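Local coordinates for protein fatty acid amide hydrolase (Candida albicans, PDB 6KVR) that probably hydrolyses amides of monocarboxylic acids, releasing the carboxylate and ammonium, as a serine hydrolase of the amidase signature family, at residues T206-N214 and S475-T484; I463-H474 and Q535-S546. One frame throughout, in Å; residues are numbered along the deposited sequence.

In the fold
Contacts 1 and 2 share one run of chain: 463-474 leaves the central mixed sheet and passes directly into 475-484, while their partners 206-214 and 535-546 come from distant parts of the sequence. Their centres are about 14 Å apart. They also touch each other, since Tyr483 O probably accepts a hydrogen bond from Gln544 NE2 at 2.9 Å. Both are near the predicted catalytic centre. In contact 1 the side chain of Leu210 is about 4 Å from that of Ser257, the probable acyl-ester nucleophile, and Leu207 is a predicted substrate-binding residue. Contact 2 pairs two adjacent strands of the sheet; the side chain of Thr467 is about 10 Å from that of Ser257, and Gln544 about 6 Å from predicted substrate-binding Gly256.

Contact 1. Residues T206-N214 and S475-T484; sequences TLMHLDSAN and SEEVYNWSYT
The irregular loop 206-214 runs past 475-484, which is loop or turn until Trp481 at the N-cap of helix 482-490, with the CA atoms of Leu210 and Val478 6.7 Å apart and Asp211 coming near Glu476. Leu210 and Trp481 make the main apolar contact. The leucine lies over one face of the indole, its CG 3.8 Å from the centroid of the Trp481 five-membered ring in a CH-pi contact, while CD1 reaches toward CD1 of the ring. With chi1 at -58°, CG of Trp481 stands anti to the carbonyl carbon, and chi2 near 4° then turns the six-membered ring toward Met208. There Met208 O meets the ring edge, 3.2 Å from Trp481 CZ2. The bent selenomethionine chain crosses the indole at about a right angle, with CE against CZ3 and the selenium beside the edge in a Met-aromatic contact. A water in the indole plane accepts from Trp481 NE1 and Leu210 N and donates to Val478 O, joining the two backbones through one site. Val478 CG1 rests 3.5 Å from Leu210 O. Asp211 OD1 accepts from Glu476 N at 2.7 Å, the donor standing 47° out of the carboxylate plane. Asp211 OD2 is gripped separately, by Ser229 and by a second water that accepts from Ser475 OG and also bonds Ser212 OG; Ser475 OG is bonded to Lys221 as well. Helix 417-423 backs His209, whose NE2 is hydrogen-bonded to Thr419 OG1, and helix 385-397 meets Met208 through Tyr396. At the start of helix 482-490, Thr484 OG1 is hydrogen-bonded to Gly255 O, beside the predicted substrate site.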
loop_
_atom_site.group_PDB
_atom_site.type_symbol
_atom_site.label_atom_id
_atom_site.label_comp_id
_atom_site.label_asym_id
_atom_site.label_seq_id
_atom_site.Cartn_x
_atom_site.Cartn_y
_atom_site.Cartn_z
ATOM N N THR A 206 -11.726 -19.039 13.628
ATOM C CA THR A 206 -11.176 -18.668 12.310
ATOM C C THR A 206 -11.214 -17.163 12.065
ATOM O O THR A 206 -10.577 -16.702 11.109
ATOM C CB THR A 206 -11.844 -19.356 11.091
ATOM O OG1 THR A 206 -13.110 -18.741 10.785
ATOM C CG2 THR A 206 -12.038 -20.860 11.299
ATOM N N LEU A 207 -11.925 -16.379 12.879
ATOM C CA LEU A 207 -12.070 -14.930 12.690
ATOM C C LEU A 207 -12.774 -14.588 11.386
ATOM O O LEU A 207 -12.628 -13.486 10.883
ATOM C CB LEU A 207 -10.718 -14.203 12.726
ATOM C CG LEU A 207 -9.829 -14.515 13.920
ATOM C CD1 LEU A 207 -8.558 -13.658 13.899
ATOM C CD2 LEU A 207 -10.611 -14.321 15.205
HETATM N N MSE A 208 -13.497 -15.526 10.797
HETATM C CA MSE A 208 -14.175 -15.298 9.525
HETATM C C MSE A 208 -15.659 -15.665 9.632
HETATM O O MSE A 208 -16.194 -16.406 8.805
HETATM C CB MSE A 208 -13.487 -16.108 8.411
HETATM C CG MSE A 208 -12.035 -15.702 8.138
HETATM SE SE MSE A 208 -12.071 -13.865 7.347
HETATM C CE MSE A 208 -12.563 -14.430 5.491
ATOM N N HIS A 209 -16.302 -15.149 10.676
ATOM C CA HIS A 209 -17.752 -15.121 10.787
ATOM C C HIS A 209 -18.202 -13.688 11.031
ATOM O O HIS A 209 -17.545 -12.925 11.744
ATOM C CB HIS A 209 -18.339 -15.951 11.981
ATOM C CG HIS A 209 -17.790 -17.332 12.151
ATOM N ND1 HIS A 209 -18.340 -18.227 13.055
ATOM C CD2 HIS A 209 -16.753 -17.979 11.568
ATOM C CE1 HIS A 209 -17.671 -19.363 13.010
ATOM N NE2 HIS A 209 -16.698 -19.239 12.126
ATOM N N LEU A 210 -19.367 -13.339 10.502
ATOM C CA LEU A 210 -20.065 -12.165 11.027
ATOM C C LEU A 210 -20.896 -12.528 12.255
ATOM O O LEU A 210 -22.037 -12.089 12.414
ATOM C CB LEU A 210 -20.918 -11.525 9.936
ATOM C CG LEU A 210 -20.136 -10.923 8.755
ATOM C CD1 LEU A 210 -21.028 -10.024 7.889
ATOM C CD2 LEU A 210 -18.881 -10.162 9.196
ATOM N N ASP A 211 -20.296 -13.318 13.144
ATOM C CA ASP A 211 -20.906 -13.941 14.319
ATOM C C ASP A 211 -19.761 -14.361 15.242
ATOM O O ASP A 211 -18.595 -14.072 14.955
ATOM C CB ASP A 211 -21.782 -15.127 13.907
ATOM C CG ASP A 211 -22.671 -15.613 15.029
ATOM O OD1 ASP A 211 -23.000 -16.824 15.040
ATOM O OD2 ASP A 211 -23.041 -14.783 15.903
ATOM N N SER A 212 -20.071 -15.112 16.318
ATOM C CA SER A 212 -19.119 -15.285 17.412
ATOM C C SER A 212 -18.761 -16.723 17.805
ATOM O O SER A 212 -17.872 -16.894 18.657
ATOM C CB SER A 212 -19.636 -14.567 18.673
ATOM O OG SER A 212 -21.033 -14.741 18.834
ATOM N N ALA A 213 -19.391 -17.754 17.233
ATOM C CA ALA A 213 -19.217 -19.104 17.783
ATOM C C ALA A 213 -17.745 -19.483 17.857
ATOM O O ALA A 213 -17.013 -19.379 16.873
ATOM C CB ALA A 213 -19.979 -20.142 16.952
ATOM N N ASN A 214 -17.314 -19.907 19.043
ATOM C CA ASN A 214 -15.962 -20.409 19.249
ATOM C C ASN A 214 -15.995 -21.484 20.335
ATOM O O ASN A 214 -16.966 -21.605 21.091
ATOM C CB ASN A 214 -15.009 -19.275 19.638
ATOM C CG ASN A 214 -15.312 -18.719 21.020
ATOM O OD1 ASN A 214 -14.876 -19.275 22.032
ATOM N ND2 ASN A 214 -16.059 -17.617 21.069
ATOM N N SER A 475 -28.018 -16.385 15.854
ATOM C CA SER A 475 -26.696 -16.982 15.991
ATOM C C SER A 475 -26.485 -18.085 14.961
ATOM O O SER A 475 -27.380 -18.891 14.690
ATOM C CB SER A 475 -26.500 -17.519 17.410
ATOM O OG SER A 475 -26.592 -16.439 18.336
ATOM N N GLU A 476 -25.299 -18.070 14.344
ATOM C CA GLU A 476 -24.856 -19.093 13.398
ATOM C C GLU A 476 -25.720 -19.130 12.136
ATOM O O GLU A 476 -25.745 -20.142 11.425
ATOM C CB GLU A 476 -24.809 -20.476 14.060
ATOM C CG GLU A 476 -24.032 -20.532 15.388
ATOM C CD GLU A 476 -23.627 -21.960 15.792
ATOM O OE1 GLU A 476 -22.582 -22.491 15.320
ATOM O OE2 GLU A 476 -24.380 -22.560 16.592
ATOM N N GLU A 477 -26.398 -18.027 11.818
ATOM C CA GLU A 477 -27.313 -17.967 10.674
ATOM C C GLU A 477 -27.095 -16.684 9.874
ATOM O O GLU A 477 -28.040 -15.974 9.521
ATOM C CB GLU A 477 -28.770 -18.094 11.144
ATOM C CG GLU A 477 -29.166 -19.536 11.485
ATOM C CD GLU A 477 -30.654 -19.707 11.760
ATOM O OE1 GLU A 477 -31.450 -19.719 10.795
ATOM O OE2 GLU A 477 -31.014 -19.880 12.949
ATOM N N VAL A 478 -25.836 -16.364 9.579
ATOM C CA VAL A 478 -25.526 -15.227 8.723
ATOM C C VAL A 478 -24.480 -15.672 7.705
ATOM O O VAL A 478 -23.374 -16.086 8.078
ATOM C CB VAL A 478 -25.069 -13.993 9.526
ATOM C CG1 VAL A 478 -24.003 -14.345 10.572
ATOM C CG2 VAL A 478 -24.604 -12.889 8.602
ATOM N N TYR A 479 -24.838 -15.584 6.421
ATOM C CA TYR A 479 -24.138 -16.224 5.318
ATOM C C TYR A 479 -23.622 -15.260 4.261
ATOM O O TYR A 479 -22.585 -15.534 3.649
ATOM C CB TYR A 479 -25.068 -17.230 4.631
ATOM C CG TYR A 479 -25.768 -18.176 5.591
ATOM C CD1 TYR A 479 -25.125 -19.319 6.064
ATOM C CD2 TYR A 479 -27.058 -17.926 6.020
ATOM C CE1 TYR A 479 -25.749 -20.183 6.944
ATOM C CE2 TYR A 479 -27.702 -18.779 6.900
ATOM C CZ TYR A 479 -27.044 -19.904 7.354
ATOM O OH TYR A 479 -27.681 -20.743 8.222
ATOM N N ASN A 480 -24.317 -14.154 4.015
ATOM C CA ASN A 480 -23.970 -13.225 2.949
ATOM C C ASN A 480 -23.267 -11.996 3.513
ATOM O O ASN A 480 -23.868 -11.227 4.279
ATOM C CB ASN A 480 -25.217 -12.796 2.183
ATOM C CG ASN A 480 -24.948 -11.627 1.285
ATOM O OD1 ASN A 480 -23.997 -11.642 0.511
ATOM N ND2 ASN A 480 -25.753 -10.588 1.409
ATOM N N TRP A 481 -22.026 -11.776 3.087
ATOM C CA TRP A 481 -21.250 -10.602 3.478
ATOM C C TRP A 481 -21.234 -9.481 2.417
ATOM O O TRP A 481 -20.477 -8.508 2.566
ATOM C CB TRP A 481 -19.805 -11.006 3.761
ATOM C CG TRP A 481 -19.576 -12.041 4.815
ATOM C CD1 TRP A 481 -20.516 -12.739 5.528
ATOM C CD2 TRP A 481 -18.297 -12.517 5.259
ATOM N NE1 TRP A 481 -19.897 -13.612 6.396
ATOM C CE2 TRP A 481 -18.537 -13.498 6.249
ATOM C CE3 TRP A 481 -16.972 -12.202 4.918
ATOM C CZ2 TRP A 481 -17.501 -14.154 6.920
ATOM C CZ3 TRP A 481 -15.940 -12.864 5.579
ATOM C CH2 TRP A 481 -16.217 -13.828 6.574
ATOM N N SER A 482 -22.024 -9.600 1.346
ATOM C CA SER A 482 -21.809 -8.739 0.182
ATOM C C SER A 482 -21.870 -7.250 0.532
ATOM O O SER A 482 -21.138 -6.446 -0.067
ATOM C CB SER A 482 -22.831 -9.068 -0.915
ATOM O OG SER A 482 -24.154 -8.827 -0.457
ATOM N N TYR A 483 -22.700 -6.865 1.514
ATOM C CA TYR A 483 -22.893 -5.449 1.803
ATOM C C TYR A 483 -21.680 -4.827 2.493
ATOM O O TYR A 483 -21.433 -3.623 2.329
ATOM C CB TYR A 483 -24.178 -5.254 2.624
ATOM C CG TYR A 483 -25.400 -5.251 1.726
ATOM C CD1 TYR A 483 -25.755 -4.113 1.005
ATOM C CD2 TYR A 483 -26.147 -6.410 1.529
ATOM C CE1 TYR A 483 -26.854 -4.124 0.153
ATOM C CE2 TYR A 483 -27.236 -6.433 0.683
ATOM C CZ TYR A 483 -27.589 -5.292 0.001
ATOM O OH TYR A 483 -28.676 -5.326 -0.840
ATOM N N THR A 484 -20.899 -5.612 3.241
ATOM C CA THR A 484 -19.659 -5.098 3.829
ATOM C C THR A 484 -18.427 -5.462 3.015
ATOM O O THR A 484 -17.503 -4.644 2.895
ATOM C CB THR A 484 -19.449 -5.617 5.254
ATOM O OG1 THR A 484 -19.723 -7.025 5.298
ATOM C CG2 THR A 484 -20.319 -4.858 6.274
HETATM O O HOH W 1 -20.662 -15.490 8.541
HETATM O O HOH W 2 -24.199 -15.222 18.520
#

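Contact 2. Residues I463-H474 and Q535-S546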
loop_
_atom_site.group_PDB
_atom_site.type_symbol
_atom_site.label_atom_id
_atom_site.label_comp_id
_atom_site.label_asym_id
_atom_site.label_seq_id
_atom_site.Cartn_x
_atom_site.Cartn_y
_atom_site.Cartn_z
ATOM N N ILE A 463 -21.141 7.366 -0.344
ATOM C CA ILE A 463 -22.088 6.326 -0.731
ATOM C C ILE A 463 -22.750 5.808 0.538
ATOM O O ILE A 463 -22.067 5.474 1.519
ATOM C CB ILE A 463 -21.393 5.211 -1.533
ATOM C CG1 ILE A 463 -20.695 5.820 -2.755
ATOM C CG2 ILE A 463 -22.395 4.158 -2.014
ATOM C CD1 ILE A 463 -19.918 4.840 -3.587
ATOM N N LEU A 464 -24.076 5.806 0.543
ATOM C CA LEU A 464 -24.873 5.341 1.670
ATOM C C LEU A 464 -25.496 4.014 1.273
ATOM O O LEU A 464 -26.027 3.886 0.162
ATOM C CB LEU A 464 -25.955 6.354 2.038
ATOM C CG LEU A 464 -26.927 6.009 3.175
ATOM C CD1 LEU A 464 -26.187 5.830 4.486
ATOM C CD2 LEU A 464 -28.007 7.089 3.330
ATOM N N SER A 465 -25.418 3.024 2.158
ATOM C CA SER A 465 -25.810 1.676 1.774
ATOM C C SER A 465 -26.130 0.877 3.035
ATOM O O SER A 465 -25.718 1.262 4.136
ATOM C CB SER A 465 -24.693 0.994 0.968
ATOM O OG SER A 465 -23.611 0.692 1.826
ATOM N N PRO A 466 -26.844 -0.248 2.901
ATOM C CA PRO A 466 -27.050 -1.140 4.047
ATOM C C PRO A 466 -25.730 -1.724 4.525
ATOM O O PRO A 466 -24.725 -1.711 3.815
ATOM C CB PRO A 466 -27.969 -2.243 3.489
ATOM C CG PRO A 466 -28.526 -1.681 2.180
ATOM C CD PRO A 466 -27.439 -0.799 1.668
ATOM N N THR A 467 -25.743 -2.243 5.755
ATOM C CA THR A 467 -24.594 -2.961 6.297
ATOM C C THR A 467 -24.702 -4.456 6.097
ATOM O O THR A 467 -23.676 -5.149 6.114
ATOM C CB THR A 467 -24.431 -2.681 7.794
ATOM O OG1 THR A 467 -24.500 -1.268 8.015
ATOM C CG2 THR A 467 -23.058 -3.166 8.285
ATOM N N TYR A 468 -25.915 -4.948 5.878
ATOM C CA TYR A 468 -26.265 -6.361 5.875
ATOM C C TYR A 468 -27.695 -6.404 5.336
ATOM O O TYR A 468 -28.391 -5.389 5.360
ATOM C CB TYR A 468 -26.119 -6.957 7.291
ATOM C CG TYR A 468 -26.605 -8.388 7.473
ATOM C CD1 TYR A 468 -26.147 -9.393 6.649
ATOM C CD2 TYR A 468 -27.531 -8.725 8.468
ATOM C CE1 TYR A 468 -26.592 -10.691 6.788
ATOM C CE2 TYR A 468 -27.982 -10.037 8.622
ATOM C CZ TYR A 468 -27.492 -11.017 7.768
ATOM O OH TYR A 468 -27.902 -12.336 7.862
ATOM N N ASN A 469 -28.122 -7.552 4.807
ATOM C CA ASN A 469 -29.471 -7.628 4.240
ATOM C C ASN A 469 -30.546 -7.806 5.302
ATOM O O ASN A 469 -31.674 -8.210 4.997
ATOM C CB ASN A 469 -29.558 -8.776 3.231
ATOM C CG ASN A 469 -28.975 -10.066 3.788
ATOM O OD1 ASN A 469 -27.833 -10.417 3.499
ATOM N ND2 ASN A 469 -29.735 -10.737 4.641
ATOM N N ASN A 470 -30.212 -7.544 6.557
ATOM C CA ASN A 470 -31.144 -7.692 7.662
ATOM C C ASN A 470 -30.554 -6.923 8.835
ATOM O O ASN A 470 -29.431 -6.410 8.761
ATOM C CB ASN A 470 -31.378 -9.178 7.980
ATOM C CG ASN A 470 -32.540 -9.403 8.938
ATOM O OD1 ASN A 470 -33.430 -8.564 9.075
ATOM N ND2 ASN A 470 -32.520 -10.535 9.620
ATOM N N VAL A 471 -31.322 -6.831 9.913
ATOM C CA VAL A 471 -30.776 -6.424 11.204
ATOM C C VAL A 471 -29.971 -7.615 11.707
ATOM O O VAL A 471 -29.806 -8.595 10.975
ATOM C CB VAL A 471 -31.888 -6.027 12.193
ATOM C CG1 VAL A 471 -32.545 -4.731 11.748
ATOM C CG2 VAL A 471 -32.920 -7.108 12.252
ATOM N N ALA A 472 -29.497 -7.556 12.956
ATOM C CA ALA A 472 -28.672 -8.617 13.525
ATOM C C ALA A 472 -29.275 -9.993 13.248
ATOM O O ALA A 472 -30.484 -10.189 13.429
ATOM C CB ALA A 472 -28.506 -8.425 15.035
ATOM N N PRO A 473 -28.481 -10.958 12.823
ATOM C CA PRO A 473 -29.012 -12.286 12.506
ATOM C C PRO A 473 -29.145 -13.150 13.757
ATOM O O PRO A 473 -28.638 -12.839 14.832
ATOM C CB PRO A 473 -27.955 -12.853 11.559
ATOM C CG PRO A 473 -26.690 -12.315 12.128
ATOM C CD PRO A 473 -27.026 -10.885 12.603
ATOM N N HIS A 474 -29.853 -14.258 13.603
ATOM C CA HIS A 474 -29.809 -15.273 14.644
ATOM C C HIS A 474 -28.418 -15.900 14.678
ATOM O O HIS A 474 -27.722 -15.959 13.662
ATOM C CB HIS A 474 -30.867 -16.343 14.394
ATOM C CG HIS A 474 -32.269 -15.841 14.527
ATOM N ND1 HIS A 474 -33.353 -16.507 13.994
ATOM C CD2 HIS A 474 -32.768 -14.745 15.147
ATOM C CE1 HIS A 474 -34.457 -15.838 14.273
ATOM N NE2 HIS A 474 -34.129 -14.762 14.970
ATOM N N GLN A 535 -39.330 -12.474 15.282
ATOM C CA GLN A 535 -38.109 -13.078 15.809
ATOM C C GLN A 535 -36.901 -12.136 15.749
ATOM O O GLN A 535 -35.762 -12.575 15.967
ATOM C CB GLN A 535 -37.812 -14.371 15.041
ATOM C CG GLN A 535 -38.710 -15.556 15.397
ATOM C CD GLN A 535 -38.548 -16.011 16.842
ATOM O OE1 GLN A 535 -39.380 -15.708 17.709
ATOM N NE2 GLN A 535 -37.478 -16.759 17.106
ATOM N N PHE A 536 -37.116 -10.856 15.452
ATOM C CA PHE A 536 -36.021 -9.897 15.380
ATOM C C PHE A 536 -36.403 -8.587 16.064
ATOM O O PHE A 536 -35.942 -7.518 15.655
ATOM C CB PHE A 536 -35.608 -9.619 13.920
ATOM C CG PHE A 536 -34.940 -10.784 13.226
ATOM C CD1 PHE A 536 -33.574 -11.001 13.358
ATOM C CD2 PHE A 536 -35.675 -11.646 12.420
ATOM C CE1 PHE A 536 -32.953 -12.068 12.719
ATOM C CE2 PHE A 536 -35.064 -12.720 11.777
ATOM C CZ PHE A 536 -33.698 -12.930 11.921
ATOM N N VAL A 537 -37.220 -8.662 17.123
ATOM C CA VAL A 537 -37.920 -7.488 17.648
ATOM C C VAL A 537 -36.948 -6.424 18.144
ATOM O O VAL A 537 -36.086 -6.690 18.994
ATOM C CB VAL A 537 -38.861 -7.897 18.793
ATOM C CG1 VAL A 537 -39.575 -6.663 19.332
ATOM C CG2 VAL A 537 -39.856 -8.985 18.349
ATOM N N GLY A 538 -37.129 -5.190 17.663
ATOM C CA GLY A 538 -36.471 -4.053 18.264
ATOM C C GLY A 538 -34.988 -3.945 17.993
ATOM O O GLY A 538 -34.320 -3.119 18.632
ATOM N N ALA A 539 -34.460 -4.745 17.060
ATOM C CA ALA A 539 -33.036 -4.707 16.730
ATOM C C ALA A 539 -32.669 -3.381 16.074
ATOM O O ALA A 539 -33.379 -2.910 15.183
ATOM C CB ALA A 539 -32.676 -5.849 15.786
ATOM N N PRO A 540 -31.547 -2.779 16.454
ATOM C CA PRO A 540 -31.146 -1.512 15.832
ATOM C C PRO A 540 -30.798 -1.687 14.360
ATOM O O PRO A 540 -30.382 -2.762 13.916
ATOM C CB PRO A 540 -29.919 -1.086 16.646
ATOM C CG PRO A 540 -29.414 -2.323 17.279
ATOM C CD PRO A 540 -30.598 -3.231 17.488
ATOM N N VAL A 541 -31.006 -0.615 13.593
ATOM C CA VAL A 541 -30.593 -0.552 12.193
ATOM C C VAL A 541 -29.419 0.408 12.084
ATOM O O VAL A 541 -29.556 1.603 12.382
ATOM C CB VAL A 541 -31.715 -0.094 11.254
ATOM C CG1 VAL A 541 -31.142 0.005 9.851
ATOM C CG2 VAL A 541 -32.873 -1.059 11.269
ATOM N N GLY A 542 -28.278 -0.098 11.645
ATOM C CA GLY A 542 -27.128 0.743 11.339
ATOM C C GLY A 542 -26.818 0.675 9.859
ATOM O O GLY A 542 -26.974 -0.379 9.239
ATOM N N LEU A 543 -26.374 1.796 9.301
ATOM C CA LEU A 543 -26.106 1.906 7.873
ATOM C C LEU A 543 -24.652 2.311 7.649
ATOM O O LEU A 543 -23.969 2.766 8.571
ATOM C CB LEU A 543 -27.052 2.929 7.222
ATOM C CG LEU A 543 -28.567 2.696 7.227
ATOM C CD1 LEU A 543 -29.277 3.923 6.662
ATOM C CD2 LEU A 543 -28.966 1.440 6.437
ATOM N N GLN A 544 -24.188 2.184 6.404
ATOM C CA GLN A 544 -22.804 2.472 6.053
ATOM C C GLN A 544 -22.684 3.749 5.230
ATOM O O GLN A 544 -23.453 3.972 4.287
ATOM C CB GLN A 544 -22.180 1.324 5.264
ATOM C CG GLN A 544 -22.038 0.068 6.065
ATOM C CD GLN A 544 -21.264 -0.971 5.293
ATOM O OE1 GLN A 544 -20.138 -1.302 5.655
ATOM N NE2 GLN A 544 -21.843 -1.459 4.197
ATOM N N LEU A 545 -21.686 4.556 5.574
ATOM C CA LEU A 545 -21.276 5.729 4.805
ATOM C C LEU A 545 -19.826 5.540 4.354
ATOM O O LEU A 545 -18.906 5.526 5.179
ATOM C CB LEU A 545 -21.445 6.992 5.646
ATOM C CG LEU A 545 -21.424 8.339 4.917
ATOM C CD1 LEU A 545 -22.752 8.648 4.234
ATOM C CD2 LEU A 545 -21.086 9.406 5.937
ATOM N N SER A 546 -19.619 5.393 3.048
ATOM C CA SER A 546 -18.298 5.169 2.471
ATOM C C SER A 546 -17.806 6.403 1.715
ATOM O O SER A 546 -18.559 7.008 0.948
ATOM C CB SER A 546 -18.320 3.983 1.507
ATOM O OG SER A 546 -18.926 2.870 2.117
HETATM O O HOH W 3 -21.860 2.601 1.857
HETATM O O HOH W 4 -28.057 -2.409 7.413
HETATM O O HOH W 5 -29.549 -5.178 14.831
#
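Backbone bonds pair Ile463 with Ser546 and Ser465 with Gln544, joining strands 462-466 and 540-546 as antiparallel neighbours. Both are hydrogen-bonded pairs, and Leu464 with Leu545 forms the non-hydrogen-bonded pair between them. Leu464 CD1 lies 4.1 Å from Leu543 CB, the two side chains meeting at a slant. The side chain of Gln544, extended beyond CG, reaches across to Pro466, where NE2 donates to Pro466 O at 2.9 Å. Thr467 OG1 donates to Gly542 O from 53° above the carbonyl plane, and a water links that same oxygen to Thr467 N. Further along, Val471 presses CB against Ala539 CB at 3.7 Å and CG1 against Val541 CG2. Phe536 is sandwiched: Asn470 ND2 lies over one face, and the His474 ring stacks on the opposite one, offset, with centroids 4.3 Å apart and planes at 6°. The histidine's rotation is fixed by NE2, which donates in its ring plane to Gln535 O at 2.9 Å in a nearly straight bond of 171°. In the second shell, Ser356 holds Asn470 OD1, while Arg259 NE is hydrogen-bonded to Gln544 OE1. Within the mixed sheet, strand 494-499 flanks 540-546 and strand 343-346 flanks 462-466; helix 357-372 packs on Leu464, Pro466 and Val471, and helix 482-490 meets Gln544 and Ser546 through Trp487.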